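Local coordinates for clostripain-related protein (Bacteroides thetaiotaomicron, PDB 5L20) that is probably a cysteine peptidase of the clostripain (C11) family, of which this chain forms the N-terminal part of the peptidase domain, at residues A[11-17]-A[46-52]; A[74-78]-A[95-99]; A[34-38]-A[69-73]; A[6-10]-A[43-47]; A[16-22]-A[109-113]. All coordinates share one frame; numbering follows the deposited sequence.

Contact 1 (A[11-17]-A[46-52]); sequences TVFMYLP and RIIIFMC
Val12, Met14 and Leu16 exchange backbone bonds with Arg46, Ile48, Phe50 and Cys52, pairing the two parallel strands of a beta-alpha-beta unit whose crossover is helix 23-37. The six hydrogen bonds alternate in direction, and the shortest runs from Leu16 N to Phe50 O at 2.8 Å. Between them the CA-H groups lean on the same carbonyls, as at Phe13 CA and Ile48 O, 3.3 Å apart.

The apolar contacts divide between the two faces of the sheet. On the one carrying Phe13, Tyr15, Ile48 and Phe50, which turns toward helix 86-99, flat rings fill the buried interior. Phe13 holds CG anti to the backbone N (chi1 177°), which swings its ring toward the neighbouring strand: CE1 comes edge-on to Phe50 CB at 3.6 Å, while Ile48 O also lies at the ring edge. Replacing Phe13 with an alanine here would probably open a gap between Phe50 CB and Val96 of helix 86-99. The Tyr15 and Phe50 rings run alongside each other, their planes 34° apart, and touch through Tyr15 CE1 and Phe50 CD1 at 3.6 Å.

The opposite face, with Met14, Leu16, Ile49 and Met51, carries flexible or branched aliphatic chains, of which Leu16 and Met51 reach helix 23-37. Here Leu16 CB rests on Met51 CG at 4.0 Å.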
# COMPACT_ATOMS: atom_id res chain seq x y z
N THR A 11 1.92 -11.20 3.64
CA THR A 11 1.36 -9.87 3.46
C THR A 11 1.93 -9.27 2.20
O THR A 11 3.18 -9.21 2.05
CB THR A 11 1.75 -8.95 4.62
OG1 THR A 11 1.27 -9.49 5.85
CG2 THR A 11 1.19 -7.57 4.42
N VAL A 12 1.05 -8.86 1.29
CA VAL A 12 1.46 -8.08 0.13
C VAL A 12 1.20 -6.62 0.47
O VAL A 12 0.04 -6.22 0.69
CB VAL A 12 0.67 -8.48 -1.15
CG1 VAL A 12 1.05 -7.61 -2.33
CG2 VAL A 12 0.91 -9.97 -1.49
N PHE A 13 2.27 -5.83 0.55
CA PHE A 13 2.17 -4.43 0.89
C PHE A 13 2.31 -3.57 -0.35
O PHE A 13 3.39 -3.49 -0.93
CB PHE A 13 3.23 -4.07 1.93
CG PHE A 13 3.26 -2.61 2.30
CD1 PHE A 13 2.08 -1.90 2.53
CD2 PHE A 13 4.48 -1.95 2.45
CE1 PHE A 13 2.14 -0.56 2.88
CE2 PHE A 13 4.53 -0.63 2.81
CZ PHE A 13 3.37 0.07 3.02
N MET A 14 1.22 -2.90 -0.73
CA MET A 14 1.23 -1.97 -1.84
C MET A 14 1.50 -0.58 -1.28
O MET A 14 0.68 -0.05 -0.48
CB MET A 14 -0.10 -2.01 -2.60
CG MET A 14 -0.05 -1.11 -3.83
SD MET A 14 -1.53 -1.32 -4.85
CE MET A 14 -0.75 -2.17 -6.22
N TYR A 15 2.59 0.02 -1.72
CA TYR A 15 3.12 1.26 -1.17
C TYR A 15 3.09 2.34 -2.25
O TYR A 15 3.78 2.21 -3.28
CB TYR A 15 4.56 1.00 -0.68
CG TYR A 15 5.30 2.21 -0.15
CD1 TYR A 15 4.79 2.92 0.92
CD2 TYR A 15 6.50 2.64 -0.71
CE1 TYR A 15 5.45 4.02 1.44
CE2 TYR A 15 7.20 3.74 -0.18
CZ TYR A 15 6.66 4.41 0.89
OH TYR A 15 7.28 5.52 1.40
N LEU A 16 2.25 3.35 -2.02
CA LEU A 16 1.94 4.36 -3.03
C LEU A 16 2.20 5.75 -2.44
O LEU A 16 1.26 6.51 -2.12
CB LEU A 16 0.49 4.22 -3.54
CG LEU A 16 0.16 2.84 -4.13
CD1 LEU A 16 -1.36 2.69 -4.26
CD2 LEU A 16 0.85 2.69 -5.47
N PRO A 17 3.46 6.09 -2.24
CA PRO A 17 3.77 7.41 -1.70
C PRO A 17 3.44 8.50 -2.72
O PRO A 17 3.18 8.21 -3.90
CB PRO A 17 5.27 7.33 -1.41
CG PRO A 17 5.79 6.32 -2.39
CD PRO A 17 4.68 5.29 -2.51
N ARG A 46 -2.81 -11.44 3.33
CA ARG A 46 -3.48 -10.15 3.43
C ARG A 46 -2.87 -9.18 2.41
O ARG A 46 -1.68 -9.27 2.11
CB ARG A 46 -3.34 -9.54 4.82
CG ARG A 46 -4.09 -10.25 5.97
CD ARG A 46 -4.19 -9.31 7.21
NE ARG A 46 -4.55 -9.98 8.45
CZ ARG A 46 -3.70 -10.66 9.22
NH1 ARG A 46 -2.42 -10.78 8.88
NH2 ARG A 46 -4.13 -11.24 10.34
N ILE A 47 -3.69 -8.25 1.94
CA ILE A 47 -3.23 -7.14 1.11
C ILE A 47 -3.40 -5.87 1.93
O ILE A 47 -4.53 -5.55 2.34
CB ILE A 47 -4.00 -7.02 -0.21
CG1 ILE A 47 -3.74 -8.26 -1.08
CG2 ILE A 47 -3.57 -5.75 -0.93
CD1 ILE A 47 -4.52 -8.30 -2.35
N ILE A 48 -2.30 -5.16 2.15
CA ILE A 48 -2.28 -3.92 2.93
C ILE A 48 -1.78 -2.82 2.01
O ILE A 48 -0.79 -3.02 1.30
CB ILE A 48 -1.34 -4.03 4.15
CG1 ILE A 48 -1.69 -5.22 5.04
CG2 ILE A 48 -1.27 -2.68 4.88
CD1 ILE A 48 -3.09 -5.11 5.66
N ILE A 49 -2.46 -1.67 2.00
CA ILE A 49 -2.11 -0.58 1.12
C ILE A 49 -1.85 0.69 1.91
O ILE A 49 -2.65 1.05 2.78
CB ILE A 49 -3.21 -0.32 0.08
CG1 ILE A 49 -3.52 -1.65 -0.64
CG2 ILE A 49 -2.80 0.80 -0.86
CD1 ILE A 49 -4.46 -1.53 -1.82
N PHE A 50 -0.71 1.33 1.65
CA PHE A 50 -0.41 2.69 2.11
C PHE A 50 -0.54 3.58 0.91
O PHE A 50 0.17 3.40 -0.08
CB PHE A 50 0.99 2.80 2.70
CG PHE A 50 1.43 4.20 3.02
CD1 PHE A 50 2.04 5.01 2.06
CD2 PHE A 50 1.26 4.70 4.32
CE1 PHE A 50 2.49 6.30 2.40
CE2 PHE A 50 1.71 5.97 4.67
CZ PHE A 50 2.32 6.78 3.71
N MET A 51 -1.42 4.58 0.97
CA MET A 51 -1.51 5.52 -0.14
C MET A 51 -1.60 6.96 0.34
O MET A 51 -2.45 7.29 1.18
CB MET A 51 -2.70 5.20 -1.04
CG MET A 51 -2.77 6.18 -2.18
SD MET A 51 -4.03 5.74 -3.37
CE MET A 51 -4.04 7.22 -4.36
N CYS A 52 -0.71 7.80 -0.18
CA CYS A 52 -0.81 9.26 0.00
C CYS A 52 -1.96 9.78 -0.84
O CYS A 52 -1.96 9.61 -2.06
CB CYS A 52 0.49 9.95 -0.40
SG CYS A 52 1.85 9.73 0.77
O HOH W 1 -0.20 8.36 -3.76

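Contact 2 (A[74-78]-A[95-99]); sequences TLKNY and DVQRY
Lys76 and Leu75 meet Asp95 and Tyr99 where a classic beta bulge in strand 69-79, both bulge residues facing Leu60, brings two successive side chains round toward helix 86-99. In Lys76, CG takes the crowded position between the backbone N and the carbonyl carbon (chi1 64°), and this sends the chain out beside the helix. Its CB lies 3.7 Å from Tyr99 OH, and CG passes the same hydroxyl slightly farther off. CD comes to the edge of the Tyr99 ring and also nears the Asp95 carboxylate. CE then lies over the rim of one face of the Tyr78 ring, 3.6 Å above its plane, so the aliphatic part of the lysine is used as well as the charge. At the tip NZ makes a salt bridge with Asp95 OD2 at 2.9 Å, approaching from above the carboxylate plane.

The same oxygen accepts a second hydrogen bond, from Tyr78 OH at 2.6 Å, on its anti side, so two donors grip OD2. Arg98, one helical turn on, takes the other oxygen, its NH2 reaching Asp95 OD1 at 2.8 Å with the acceptor in the guanidinium plane. An aspartate suits this buried position, since two cations and a hydroxyl probably stabilise its charge. Leucine and tyrosine complete the seam: Leu75 CB sits almost centrally over the Tyr99 ring, 3.7 Å from the centroid.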
# COMPACT_ATOMS: atom_id res chain seq x y z
N THR A 74 -10.17 0.40 6.83
CA THR A 74 -9.19 1.44 7.17
C THR A 74 -8.50 1.11 8.48
O THR A 74 -9.14 0.84 9.51
CB THR A 74 -9.85 2.84 7.24
OG1 THR A 74 -10.49 3.11 5.98
CG2 THR A 74 -8.84 3.94 7.50
N LEU A 75 -7.17 1.12 8.45
CA LEU A 75 -6.40 0.71 9.62
C LEU A 75 -5.92 1.93 10.39
O LEU A 75 -5.93 1.93 11.62
CB LEU A 75 -5.22 -0.14 9.18
CG LEU A 75 -5.68 -1.41 8.44
CD1 LEU A 75 -4.43 -2.16 7.96
CD2 LEU A 75 -6.48 -2.32 9.33
N LYS A 76 -5.44 2.94 9.67
CA LYS A 76 -5.07 4.20 10.29
C LYS A 76 -4.84 5.28 9.25
O LYS A 76 -4.73 4.99 8.05
CB LYS A 76 -3.81 4.06 11.16
CG LYS A 76 -2.57 3.68 10.39
CD LYS A 76 -1.34 3.55 11.31
CE LYS A 76 -0.83 4.89 11.80
NZ LYS A 76 0.40 4.74 12.62
N ASN A 77 -4.80 6.53 9.70
CA ASN A 77 -4.45 7.64 8.85
C ASN A 77 -3.19 8.32 9.31
O ASN A 77 -2.77 8.15 10.48
CB ASN A 77 -5.61 8.62 8.79
CG ASN A 77 -6.83 8.02 8.14
OD1 ASN A 77 -6.89 7.92 6.91
ND2 ASN A 77 -7.78 7.55 8.94
N TYR A 78 -2.56 9.07 8.41
CA TYR A 78 -1.31 9.73 8.71
C TYR A 78 -1.37 11.19 8.35
O TYR A 78 -1.92 11.56 7.31
CB TYR A 78 -0.13 9.13 7.93
CG TYR A 78 0.15 7.66 8.12
CD1 TYR A 78 -0.61 6.70 7.46
CD2 TYR A 78 1.18 7.24 8.92
CE1 TYR A 78 -0.35 5.35 7.61
CE2 TYR A 78 1.47 5.88 9.07
CZ TYR A 78 0.68 4.95 8.42
OH TYR A 78 0.93 3.61 8.57
N ASP A 95 4.05 -0.47 11.17
CA ASP A 95 2.57 -0.46 11.18
C ASP A 95 2.05 -1.68 10.38
O ASP A 95 1.15 -2.39 10.82
CB ASP A 95 2.02 0.82 10.57
CG ASP A 95 2.19 2.04 11.46
OD1 ASP A 95 2.36 1.89 12.69
OD2 ASP A 95 2.09 3.15 10.89
N VAL A 96 2.60 -1.90 9.18
CA VAL A 96 2.15 -3.02 8.36
C VAL A 96 2.31 -4.33 9.12
O VAL A 96 1.40 -5.18 9.14
CB VAL A 96 2.95 -3.07 7.02
CG1 VAL A 96 2.67 -4.39 6.26
CG2 VAL A 96 2.58 -1.86 6.19
N GLN A 97 3.45 -4.50 9.79
CA GLN A 97 3.67 -5.73 10.52
C GLN A 97 2.72 -5.88 11.72
O GLN A 97 2.27 -6.97 12.00
CB GLN A 97 5.11 -5.78 11.01
CG GLN A 97 6.13 -5.91 9.89
CD GLN A 97 7.53 -5.79 10.45
OE1 GLN A 97 8.07 -6.74 11.06
NE2 GLN A 97 8.12 -4.62 10.30
N ARG A 98 2.42 -4.78 12.42
CA ARG A 98 1.49 -4.83 13.56
C ARG A 98 0.11 -5.22 13.10
O ARG A 98 -0.51 -6.08 13.71
CB ARG A 98 1.44 -3.49 14.29
CG ARG A 98 2.48 -3.38 15.40
CD ARG A 98 2.34 -2.06 16.19
NE ARG A 98 2.65 -0.90 15.35
CZ ARG A 98 3.84 -0.29 15.35
NH1 ARG A 98 4.80 -0.67 16.18
NH2 ARG A 98 4.04 0.71 14.53
N TYR A 99 -0.38 -4.59 12.04
CA TYR A 99 -1.72 -4.92 11.56
C TYR A 99 -1.76 -6.29 10.88
O TYR A 99 -2.80 -6.95 10.87
CB TYR A 99 -2.24 -3.85 10.61
CG TYR A 99 -2.66 -2.58 11.31
CD1 TYR A 99 -3.84 -2.54 12.03
CD2 TYR A 99 -1.89 -1.42 11.23
CE1 TYR A 99 -4.25 -1.38 12.65
CE2 TYR A 99 -2.28 -0.24 11.87
CZ TYR A 99 -3.47 -0.24 12.57
OH TYR A 99 -3.89 0.91 13.18

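Contact 3 (A[34-38]-A[69-73]); sequences ESVVE and KSVHK
His72 NE2 donates to Glu34 OE2 in a very short hydrogen bond of 2.5 Å, nearly straight at 164°. The oxygen meets the imidazole at its edge, near the ring plane, while the carboxylate itself is turned 54° from that ring. The other carboxylate oxygen serves a second donor: Ser70 OG donates a hydrogen bond to Glu34 OE1 at 2.9 Å, on the anti side. One glutamate thus spans two residues that alternate along strand 69-79, and its chain, extended beyond CG, supplies the reach to do so from the last turn of helix 23-37.

Around the polar pair, smaller contacts fill in. Val37 CG1 packs against Ser70 OG at 3.6 Å, and Glu38 CG lies beside Ser70 CB. Water 2 bridges the segments, donating to Glu38 OE2 at 2.6 Å and accepting from Ser70 N. Leu63 of strand 57-66 touches Glu34, Val37 and His72, and Phe61 stacks on the His72 ring.

With a leucine in place of Glu34, both Ser70 OG and His72 NE2 would probably lose their acceptor. The exact length of the histidine bond is uncertain, but a carboxylate at NE2 would probably favour the protonated imidazole and give the pair some ionic character.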
# COMPACT_ATOMS: atom_id res chain seq x y z
N GLU A 34 -8.43 -4.87 -6.66
CA GLU A 34 -9.66 -5.29 -5.98
C GLU A 34 -10.46 -6.31 -6.79
O GLU A 34 -11.13 -7.17 -6.21
CB GLU A 34 -10.54 -4.09 -5.66
CG GLU A 34 -10.05 -3.26 -4.52
CD GLU A 34 -11.13 -2.41 -3.88
OE1 GLU A 34 -12.10 -2.96 -3.31
OE2 GLU A 34 -11.00 -1.17 -3.92
N SER A 35 -10.38 -6.23 -8.12
CA SER A 35 -11.14 -7.18 -8.93
C SER A 35 -10.60 -8.59 -8.69
O SER A 35 -11.33 -9.56 -8.85
CB SER A 35 -11.12 -6.79 -10.42
OG SER A 35 -9.86 -7.07 -11.02
N VAL A 36 -9.33 -8.72 -8.28
CA VAL A 36 -8.76 -10.02 -7.92
C VAL A 36 -9.19 -10.49 -6.51
O VAL A 36 -9.46 -11.67 -6.30
CB VAL A 36 -7.20 -9.98 -7.98
CG1 VAL A 36 -6.57 -11.28 -7.47
CG2 VAL A 36 -6.74 -9.67 -9.41
N VAL A 37 -9.25 -9.56 -5.56
CA VAL A 37 -9.70 -9.88 -4.20
C VAL A 37 -11.12 -10.43 -4.23
O VAL A 37 -11.44 -11.34 -3.48
CB VAL A 37 -9.62 -8.64 -3.28
CG1 VAL A 37 -10.29 -8.91 -1.90
CG2 VAL A 37 -8.16 -8.25 -3.11
N GLU A 38 -11.93 -9.92 -5.15
CA GLU A 38 -13.31 -10.40 -5.29
C GLU A 38 -13.43 -11.90 -5.57
O GLU A 38 -14.53 -12.45 -5.49
CB GLU A 38 -14.02 -9.63 -6.39
CG GLU A 38 -14.18 -8.17 -6.12
CD GLU A 38 -14.80 -7.43 -7.29
OE1 GLU A 38 -14.71 -7.95 -8.43
OE2 GLU A 38 -15.36 -6.33 -7.08
N LYS A 69 -17.66 -10.11 -1.23
CA LYS A 69 -17.23 -8.86 -1.87
C LYS A 69 -15.86 -8.35 -1.37
O LYS A 69 -15.39 -8.75 -0.31
CB LYS A 69 -18.28 -7.77 -1.65
N SER A 70 -15.23 -7.49 -2.17
CA SER A 70 -14.04 -6.78 -1.73
C SER A 70 -14.48 -5.73 -0.72
O SER A 70 -15.61 -5.25 -0.78
CB SER A 70 -13.30 -6.13 -2.91
OG SER A 70 -11.97 -5.74 -2.56
N VAL A 71 -13.61 -5.40 0.24
CA VAL A 71 -13.93 -4.34 1.18
C VAL A 71 -12.64 -3.63 1.65
O VAL A 71 -11.61 -4.28 1.81
CB VAL A 71 -14.71 -4.90 2.40
CG1 VAL A 71 -13.90 -5.95 3.14
CG2 VAL A 71 -15.12 -3.79 3.34
N HIS A 72 -12.72 -2.31 1.81
CA HIS A 72 -11.63 -1.52 2.39
C HIS A 72 -11.80 -1.42 3.89
O HIS A 72 -12.76 -0.78 4.37
CB HIS A 72 -11.59 -0.09 1.87
CG HIS A 72 -11.15 0.07 0.44
ND1 HIS A 72 -10.42 1.15 0.02
CD2 HIS A 72 -11.38 -0.69 -0.66
CE1 HIS A 72 -10.21 1.06 -1.29
NE2 HIS A 72 -10.78 -0.05 -1.72
N LYS A 73 -10.88 -2.01 4.65
CA LYS A 73 -10.86 -1.84 6.11
C LYS A 73 -9.79 -0.82 6.44
O LYS A 73 -8.60 -1.13 6.32
CB LYS A 73 -10.58 -3.15 6.83
O HOH W 2 -16.08 -5.91 -4.64

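Contact 4 (A[6-10]-A[43-47]); sequences VPTEQ and KDERI
The N-terminal loop before strand 10-16 joins the start of strand 45-52 here, at the outset of the parallel pairing, with Gln10 bridged to Glu45 and Pro7 lying over Asp44 and Arg46. Asp44 O takes the N-H of Glu9 at 2.9 Å and, more weakly, that of Gln10, while Arg46 N returns a bond to Gln10 O at 3.0 Å. Two successive donors on one carbonyl turn the loop into the strand.

Proline suits the bend because its ring is both rigid and apolar. Pro7 CB packs on the Asp44 backbone, and Pro7 CG covers the middle of one face of the Arg46 guanidinium, 3.8 Å above the plane. Arg46 NH1 is bonded to Ser100, which helps fix the rotation of the group under Pro7 CG, and water 3 joins Arg46 NH2 to Pro7 O. A second water, water 4, bridges Thr8 N and Asp44 OD1.

Glu9 and Asp44 lie side by side, and Glu9 CG touches Asp44 CB at 3.8 Å. Their charges stay apart, for Glu9 OE2 turns off to a salt bridge with Lys103. On the face opposite the Arg46 side chain, Glu45 meets Gln10: it holds CG anti to its carbonyl carbon (chi1 -55°), where Glu45 CG lies 3.3 Å from Gln10 OE1.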
# COMPACT_ATOMS: atom_id res chain seq x y z
N VAL A 6 -7.80 -15.99 10.01
CA VAL A 6 -6.45 -16.02 10.58
C VAL A 6 -5.33 -16.22 9.55
O VAL A 6 -4.52 -17.15 9.69
CB VAL A 6 -6.33 -17.13 11.64
N PRO A 7 -5.25 -15.35 8.52
CA PRO A 7 -4.18 -15.56 7.53
C PRO A 7 -2.83 -15.23 8.13
O PRO A 7 -2.67 -14.20 8.80
CB PRO A 7 -4.54 -14.60 6.40
CG PRO A 7 -5.29 -13.51 7.08
CD PRO A 7 -6.04 -14.15 8.22
N THR A 8 -1.85 -16.10 7.93
CA THR A 8 -0.57 -15.90 8.57
C THR A 8 0.60 -16.11 7.61
O THR A 8 1.74 -15.99 8.03
CB THR A 8 -0.36 -16.86 9.75
OG1 THR A 8 -0.55 -18.21 9.32
CG2 THR A 8 -1.32 -16.53 10.91
N GLU A 9 0.34 -16.44 6.35
CA GLU A 9 1.47 -16.78 5.48
C GLU A 9 2.16 -15.58 4.83
O GLU A 9 3.40 -15.51 4.84
CB GLU A 9 1.05 -17.77 4.38
CG GLU A 9 0.69 -19.16 4.88
CD GLU A 9 1.80 -19.83 5.66
OE1 GLU A 9 2.97 -19.75 5.23
OE2 GLU A 9 1.50 -20.42 6.73
N GLN A 10 1.39 -14.65 4.27
CA GLN A 10 1.99 -13.60 3.45
C GLN A 10 1.21 -12.32 3.53
O GLN A 10 -0.00 -12.33 3.54
CB GLN A 10 2.06 -14.04 1.98
CG GLN A 10 2.75 -13.02 1.07
CD GLN A 10 2.30 -13.21 -0.36
OE1 GLN A 10 1.15 -13.56 -0.62
NE2 GLN A 10 3.19 -12.91 -1.31
N LYS A 43 -7.06 -16.41 1.59
CA LYS A 43 -7.25 -17.20 2.81
C LYS A 43 -6.01 -17.26 3.71
O LYS A 43 -6.11 -17.30 4.93
CB LYS A 43 -7.68 -18.62 2.43
CG LYS A 43 -8.95 -18.69 1.57
CD LYS A 43 -9.36 -20.14 1.35
CE LYS A 43 -10.51 -20.25 0.37
NZ LYS A 43 -11.69 -19.46 0.82
N ASP A 44 -4.83 -17.26 3.10
CA ASP A 44 -3.57 -17.34 3.84
C ASP A 44 -2.80 -16.03 3.78
O ASP A 44 -1.68 -15.96 4.29
CB ASP A 44 -2.65 -18.42 3.27
CG ASP A 44 -3.05 -19.81 3.66
OD1 ASP A 44 -3.56 -20.02 4.78
OD2 ASP A 44 -2.82 -20.72 2.83
N GLU A 45 -3.38 -15.03 3.12
CA GLU A 45 -2.63 -13.80 2.82
C GLU A 45 -3.48 -12.58 3.10
O GLU A 45 -4.71 -12.66 3.10
CB GLU A 45 -2.18 -13.77 1.35
CG GLU A 45 -1.35 -14.98 0.90
CD GLU A 45 -2.20 -16.14 0.39
OE1 GLU A 45 -3.43 -15.99 0.25
OE2 GLU A 45 -1.61 -17.21 0.11
N ARG A 46 -2.81 -11.44 3.33
CA ARG A 46 -3.48 -10.15 3.43
C ARG A 46 -2.87 -9.18 2.41
O ARG A 46 -1.68 -9.27 2.11
CB ARG A 46 -3.34 -9.54 4.82
CG ARG A 46 -4.09 -10.25 5.97
CD ARG A 46 -4.19 -9.31 7.21
NE ARG A 46 -4.55 -9.98 8.45
CZ ARG A 46 -3.70 -10.66 9.22
NH1 ARG A 46 -2.42 -10.78 8.88
NH2 ARG A 46 -4.13 -11.24 10.34
N ILE A 47 -3.69 -8.25 1.94
CA ILE A 47 -3.23 -7.14 1.11
C ILE A 47 -3.40 -5.87 1.93
O ILE A 47 -4.53 -5.55 2.34
CB ILE A 47 -4.00 -7.02 -0.21
CG1 ILE A 47 -3.74 -8.26 -1.08
CG2 ILE A 47 -3.57 -5.75 -0.93
CD1 ILE A 47 -4.52 -8.30 -2.35
O HOH W 3 -1.70 -12.86 11.06
O HOH W 4 -2.59 -18.80 6.95

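Contact 5 (A[16-22]-A[109-113]); sequences LPWSDNL and IGCHG
Leu22 CD1 stands almost centrally over the imidazole of His112, a CH-pi contact of 3.6 Å to the ring centroid. The same ring has Ser19 O at its edge, in plane and 3.1 Å from His112 CD2, so one residue covers a face while another borders the rim. Leu22 is a good cover because its branched end is broad and apolar.

Ser19 holds the loop in shape. Its OG, placed between the backbone N and the carbonyl carbon (chi1 71°), accepts from Leu22 N at 2.9 Å, an ST motif that fixes the turn directly before helix 23-37. Farther back, Leu16 CD2 lies 3.8 Å from Gly110 CA; glycine fits because a side chain there would collide with that methyl. Pro17 CD rests near Gly110 O at 3.7 Å.

His112 and Gly113 are consistent with the His-Gly pair of clan CD peptidases such as clostripain, and a bound peptide lies within reach: His112 packs on its backbone, Leu22 on a modified side chain of it. The two loops leave the C-terminal ends of the neighbouring parallel strands 10-16 and 104-109, the usual place for an active site in an alpha/beta sheet, with the first running on into helix 23-37 and Leu16 packed on Phe26 and Ile30.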
# COMPACT_ATOMS: atom_id res chain seq x y z
N LEU A 16 2.25 3.35 -2.02
CA LEU A 16 1.94 4.36 -3.03
C LEU A 16 2.20 5.75 -2.44
O LEU A 16 1.26 6.51 -2.12
CB LEU A 16 0.49 4.22 -3.54
CG LEU A 16 0.16 2.84 -4.13
CD1 LEU A 16 -1.36 2.69 -4.26
CD2 LEU A 16 0.85 2.69 -5.47
N PRO A 17 3.46 6.09 -2.24
CA PRO A 17 3.77 7.41 -1.70
C PRO A 17 3.44 8.50 -2.72
O PRO A 17 3.18 8.21 -3.90
CB PRO A 17 5.27 7.33 -1.41
CG PRO A 17 5.79 6.32 -2.39
CD PRO A 17 4.68 5.29 -2.51
N TRP A 18 3.50 9.75 -2.28
CA TRP A 18 3.04 10.84 -3.15
C TRP A 18 3.83 10.94 -4.44
O TRP A 18 5.06 10.91 -4.44
CB TRP A 18 3.12 12.17 -2.38
CG TRP A 18 2.63 13.34 -3.16
CD1 TRP A 18 3.37 14.40 -3.59
CD2 TRP A 18 1.28 13.57 -3.59
NE1 TRP A 18 2.56 15.29 -4.28
CE2 TRP A 18 1.28 14.79 -4.30
CE3 TRP A 18 0.09 12.86 -3.47
CZ2 TRP A 18 0.11 15.33 -4.87
CZ3 TRP A 18 -1.07 13.39 -4.05
CH2 TRP A 18 -1.04 14.61 -4.74
N SER A 19 3.11 11.06 -5.57
CA SER A 19 3.70 10.98 -6.90
C SER A 19 3.48 12.24 -7.72
O SER A 19 3.88 12.31 -8.88
CB SER A 19 3.09 9.82 -7.70
OG SER A 19 1.74 10.15 -8.03
N ASP A 20 2.84 13.22 -7.09
CA ASP A 20 2.39 14.48 -7.72
C ASP A 20 1.26 14.33 -8.75
O ASP A 20 0.25 15.02 -8.62
CB ASP A 20 3.58 15.22 -8.36
CG ASP A 20 4.48 15.91 -7.31
OD1 ASP A 20 3.97 16.75 -6.52
OD2 ASP A 20 5.70 15.60 -7.27
N ASN A 21 1.40 13.44 -9.74
CA ASN A 21 0.45 13.40 -10.87
C ASN A 21 0.02 11.99 -11.29
O ASN A 21 -0.63 11.82 -12.31
CB ASN A 21 1.05 14.13 -12.08
CG ASN A 21 2.22 13.39 -12.70
OD1 ASN A 21 2.82 12.52 -12.07
ND2 ASN A 21 2.55 13.74 -13.93
N LEU A 22 0.34 10.98 -10.49
CA LEU A 22 -0.11 9.62 -10.77
C LEU A 22 -1.18 9.13 -9.80
O LEU A 22 -1.59 7.99 -9.85
CB LEU A 22 1.09 8.64 -10.77
CG LEU A 22 2.19 8.92 -11.79
CD1 LEU A 22 3.45 8.04 -11.55
CD2 LEU A 22 1.68 8.74 -13.24
N ILE A 109 5.69 -1.11 -5.15
CA ILE A 109 5.94 0.31 -5.02
C ILE A 109 5.54 1.01 -6.31
O ILE A 109 6.11 0.73 -7.36
CB ILE A 109 7.40 0.60 -4.71
CG1 ILE A 109 7.81 -0.18 -3.44
CG2 ILE A 109 7.60 2.10 -4.60
CD1 ILE A 109 9.25 0.10 -3.03
N GLY A 110 4.57 1.92 -6.20
CA GLY A 110 4.11 2.67 -7.36
C GLY A 110 4.48 4.13 -7.20
O GLY A 110 4.25 4.69 -6.12
N CYS A 111 5.04 4.74 -8.25
CA CYS A 111 5.45 6.16 -8.25
C CYS A 111 6.23 6.44 -9.54
O CYS A 111 6.24 5.61 -10.44
CB CYS A 111 6.33 6.50 -7.03
SG CYS A 111 5.62 7.70 -5.93
N HIS A 112 6.90 7.59 -9.60
CA HIS A 112 7.84 7.89 -10.69
C HIS A 112 9.18 7.26 -10.34
O HIS A 112 9.57 7.24 -9.16
CB HIS A 112 8.05 9.39 -10.88
CG HIS A 112 6.84 10.12 -11.34
ND1 HIS A 112 6.52 10.26 -12.68
CD2 HIS A 112 5.86 10.75 -10.65
CE1 HIS A 112 5.39 10.95 -12.79
NE2 HIS A 112 4.98 11.26 -11.57
N GLY A 113 9.91 6.77 -11.33
CA GLY A 113 11.21 6.16 -11.08
C GLY A 113 12.32 6.76 -11.90
O GLY A 113 12.11 7.17 -13.05

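Overall arrangement
Contact 1 is the buried centre, the parallel pair 10-16 and 45-52 packed mostly with apolar side chains; the others are more exposed. Contacts 2, 3 and 4 are also more polar, while contact 5 is mainly van der Waals and CH-pi. Contact 4 continues the same pairing at the N-terminal ends of those strands, while contact 5 takes up the chain beyond the C-terminal end of strand 10-16; their centres lie about 26 Å apart, across the chain's centre. Contacts 2 and 3 both use strand 69-79, but join it to different helices, 86-99 through a salt-bridge network and 23-37 through a histidine-carboxylate bond. Contact 5 meets the bound peptide.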